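Local coordinates for protein nonribosomal peptide synthase (Streptomyces sp. MJ635-86F5, PDB 5JJP) that activates an aliphatic beta-amino acid by adenylation with ATP, as a member of the acyl-adenylate-forming (ANL) ligase superfamily, at residues Ala182-Thr187 with Gly196-His201. Sequence-based numbering, arbitrary orientation.
Sequences AYLIFT and GVVMSH
Tyr183 and Met199 form a hydrogen-bonded pair of an antiparallel hairpin whose strand segments, 182-186 and 196-200, run at 157° to each other. Met199 N reaches Tyr183 O at 3.0 Å. Beyond this pair lies a classic beta bulge: Met199 O accepts Ala182 N at 2.8 Å and, weakly, Tyr183 N at 3.4 Å. Toward the loop, Ile185 and Val197 exchange two backbone bonds, Ile185 N to Val197 O at 3.0 Å and Val197 N to Ile185 O at 2.8 Å. That loop carries the glycine-rich signature of adenylate-forming enzymes, which in relatives contacts ATP phosphates; residues 188-193 are not modelled.

Three CH-pi contacts mark the tight packing. Tyr183 CG stands between the backbone N and the carbonyl carbon (chi1 64°), and the ring end comes nearer the partner strand, taking Met199 CB over one face, 3.7 Å from the Tyr183 centroid. Gly196 CA sits centrally over the Phe186 ring, 3.6 Å from its centroid, and Ala182 CB lies likewise over the His201 imidazole, 7° off the ring normal. Packing is looser at the exposed end, where Thr187 CG2 meets Val197 CG2 at 4.2 Å.

Strand 196-200 is the middle strand of a small three-stranded sheet, with 393-394 along its other edge. Phe186 packs on helix 120-130, Leu184 bonds through its backbone to Phe111 of strand 111-114, and Ser200 N-caps helix 201-212 through Ala203 N.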
ATOM      1  N   ALA A 182       7.864   7.331  -6.777  1.00 14.24           N
ATOM      2  CA  ALA A 182       7.339   7.765  -5.504  1.00 13.40           C
ATOM      3  C   ALA A 182       7.875   6.876  -4.376  1.00 12.80           C
ATOM      4  O   ALA A 182       8.096   7.334  -3.296  1.00 12.49           O
ATOM      5  CB  ALA A 182       5.806   7.733  -5.542  1.00 13.30           C
ATOM      6  N   TYR A 183       7.989   5.591  -4.632  1.00 13.25           N
ATOM      7  CA  TYR A 183       8.565   4.655  -3.692  1.00 13.16           C
ATOM      8  C   TYR A 183       9.069   3.411  -4.390  1.00 12.86           C
ATOM      9  O   TYR A 183       8.770   3.158  -5.536  1.00 12.56           O
ATOM     10  CB  TYR A 183       7.544   4.288  -2.614  1.00 13.76           C
ATOM     11  CG  TYR A 183       6.326   3.564  -3.086  1.00 14.64           C
ATOM     12  CD1 TYR A 183       6.331   2.184  -3.192  1.00 16.26           C
ATOM     13  CD2 TYR A 183       5.150   4.238  -3.408  1.00 15.42           C
ATOM     14  CE1 TYR A 183       5.208   1.493  -3.658  1.00 16.91           C
ATOM     15  CE2 TYR A 183       4.014   3.558  -3.839  1.00 15.59           C
ATOM     16  CZ  TYR A 183       4.046   2.177  -3.953  1.00 15.97           C
ATOM     17  OH  TYR A 183       2.948   1.441  -4.411  1.00 16.71           O
ATOM     18  N   LEU A 184       9.848   2.656  -3.667  1.00 15.63           N
ATOM     19  CA  LEU A 184      10.398   1.375  -4.108  1.00 17.56           C
ATOM     20  C   LEU A 184      10.154   0.326  -3.045  1.00 18.82           C
ATOM     21  O   LEU A 184      10.454   0.548  -1.850  1.00 20.89           O
ATOM     22  CB  LEU A 184      11.906   1.436  -4.227  1.00 18.88           C
ATOM     23  CG  LEU A 184      12.587   1.762  -5.534  1.00 20.69           C
ATOM     24  CD1 LEU A 184      12.306   3.223  -5.849  1.00 20.62           C
ATOM     25  CD2 LEU A 184      14.094   1.520  -5.408  1.00 21.30           C
ATOM     26  N   ILE A 185       9.707  -0.831  -3.481  1.00 19.25           N
ATOM     27  CA  ILE A 185       9.521  -1.953  -2.598  1.00 19.37           C
ATOM     28  C   ILE A 185      10.365  -3.079  -3.156  1.00 19.60           C
ATOM     29  O   ILE A 185      10.166  -3.521  -4.270  1.00 18.59           O
ATOM     30  CB  ILE A 185       8.037  -2.404  -2.539  1.00 19.45           C
ATOM     31  CG1 ILE A 185       7.106  -1.238  -2.194  1.00 19.39           C
ATOM     32  CG2 ILE A 185       7.848  -3.514  -1.531  1.00 21.74           C
ATOM     33  CD1 ILE A 185       7.228  -0.746  -0.786  1.00 20.38           C
ATOM     34  N   PHE A 186      11.195  -3.643  -2.307  1.00 21.98           N
ATOM     35  CA  PHE A 186      11.988  -4.787  -2.685  1.00 22.97           C
ATOM     36  C   PHE A 186      11.281  -6.090  -2.333  1.00 25.96           C
ATOM     37  O   PHE A 186      10.789  -6.257  -1.252  1.00 23.48           O
ATOM     38  CB  PHE A 186      13.366  -4.699  -2.059  1.00 23.44           C
ATOM     39  CG  PHE A 186      14.259  -3.728  -2.768  1.00 22.96           C
ATOM     40  CD1 PHE A 186      15.233  -4.178  -3.623  1.00 24.54           C
ATOM     41  CD2 PHE A 186      14.079  -2.378  -2.621  1.00 23.39           C
ATOM     42  CE1 PHE A 186      16.050  -3.297  -4.305  1.00 24.17           C
ATOM     43  CE2 PHE A 186      14.877  -1.488  -3.291  1.00 24.34           C
ATOM     44  CZ  PHE A 186      15.863  -1.950  -4.143  1.00 25.33           C
ATOM     45  N   THR A 187      11.222  -7.003  -3.297  1.00 30.83           N
ATOM     46  CA  THR A 187      10.589  -8.286  -3.105  1.00 33.69           C
ATOM     47  C   THR A 187      11.507  -9.239  -2.365  1.00 34.92           C
ATOM     48  O   THR A 187      11.040 -10.297  -1.942  1.00 41.61           O
ATOM     49  CB  THR A 187      10.309  -8.929  -4.435  1.00 35.35           C
ATOM     50  OG1 THR A 187      11.568  -9.064  -5.127  1.00 41.96           O
ATOM     51  CG2 THR A 187       9.319  -8.067  -5.228  1.00 33.22           C
ATOM     52  N   GLY A 196      13.663  -4.559  -7.018  1.00 20.98           N
ATOM     53  CA  GLY A 196      13.176  -3.300  -6.520  1.00 19.53           C
ATOM     54  C   GLY A 196      12.037  -2.832  -7.418  1.00 19.44           C
ATOM     55  O   GLY A 196      12.267  -2.354  -8.522  1.00 17.23           O
ATOM     56  N   VAL A 197      10.814  -2.937  -6.931  1.00 17.82           N
ATOM     57  CA  VAL A 197       9.665  -2.479  -7.671  1.00 17.59           C
ATOM     58  C   VAL A 197       9.559  -0.957  -7.551  1.00 18.12           C
ATOM     59  O   VAL A 197       9.415  -0.432  -6.451  1.00 21.26           O
ATOM     60  CB  VAL A 197       8.386  -3.179  -7.162  1.00 17.40           C
ATOM     61  CG1 VAL A 197       7.127  -2.558  -7.783  1.00 18.54           C
ATOM     62  CG2 VAL A 197       8.464  -4.639  -7.489  1.00 16.54           C
ATOM     63  N   VAL A 198       9.585  -0.271  -8.679  1.00 16.05           N
ATOM     64  CA  VAL A 198       9.596   1.168  -8.698  1.00 16.07           C
ATOM     65  C   VAL A 198       8.183   1.627  -9.043  1.00 16.26           C
ATOM     66  O   VAL A 198       7.697   1.344 -10.119  1.00 13.59           O
ATOM     67  CB  VAL A 198      10.572   1.728  -9.767  1.00 16.59           C
ATOM     68  CG1 VAL A 198      10.570   3.241  -9.788  1.00 15.39           C
ATOM     69  CG2 VAL A 198      11.988   1.196  -9.529  1.00 17.55           C
ATOM     70  N   MET A 199       7.530   2.340  -8.112  1.00 15.85           N
ATOM     71  CA  MET A 199       6.160   2.834  -8.371  1.00 15.26           C
ATOM     72  C   MET A 199       6.143   4.344  -8.548  1.00 13.97           C
ATOM     73  O   MET A 199       6.604   5.059  -7.682  1.00 15.73           O
ATOM     74  CB  MET A 199       5.244   2.453  -7.217  1.00 16.28           C
ATOM     75  CG  MET A 199       3.781   2.659  -7.512  1.00 16.57           C
ATOM     76  SD  MET A 199       3.163   1.632  -8.880  1.00 18.41           S
ATOM     77  CE  MET A 199       3.301   0.022  -8.080  1.00 15.94           C
ATOM     78  N   SER A 200       5.602   4.830  -9.652  1.00 12.67           N
ATOM     79  CA  SER A 200       5.477   6.263  -9.881  1.00 12.08           C
ATOM     80  C   SER A 200       4.301   6.849  -9.055  1.00 11.26           C
ATOM     81  O   SER A 200       3.418   6.130  -8.600  1.00 10.30           O
ATOM     82  CB  SER A 200       5.245   6.548 -11.378  1.00 13.11           C
ATOM     83  OG  SER A 200       3.910   6.249 -11.803  1.00 14.10           O
ATOM     84  N   HIS A 201       4.274   8.167  -8.942  1.00 11.43           N
ATOM     85  CA  HIS A 201       3.149   8.851  -8.375  1.00 11.74           C
ATOM     86  C   HIS A 201       1.911   8.555  -9.178  1.00 13.39           C
ATOM     87  O   HIS A 201       0.818   8.292  -8.658  1.00 14.41           O
ATOM     88  CB  HIS A 201       3.405  10.353  -8.340  1.00 11.05           C
ATOM     89  CG  HIS A 201       4.466  10.758  -7.382  1.00 10.61           C
ATOM     90  ND1 HIS A 201       4.181  11.200  -6.106  1.00 11.48           N
ATOM     91  CD2 HIS A 201       5.814  10.800  -7.500  1.00 10.05           C
ATOM     92  CE1 HIS A 201       5.316  11.465  -5.471  1.00 10.76           C
ATOM     93  NE2 HIS A 201       6.317  11.255  -6.307  1.00 10.13           N
TER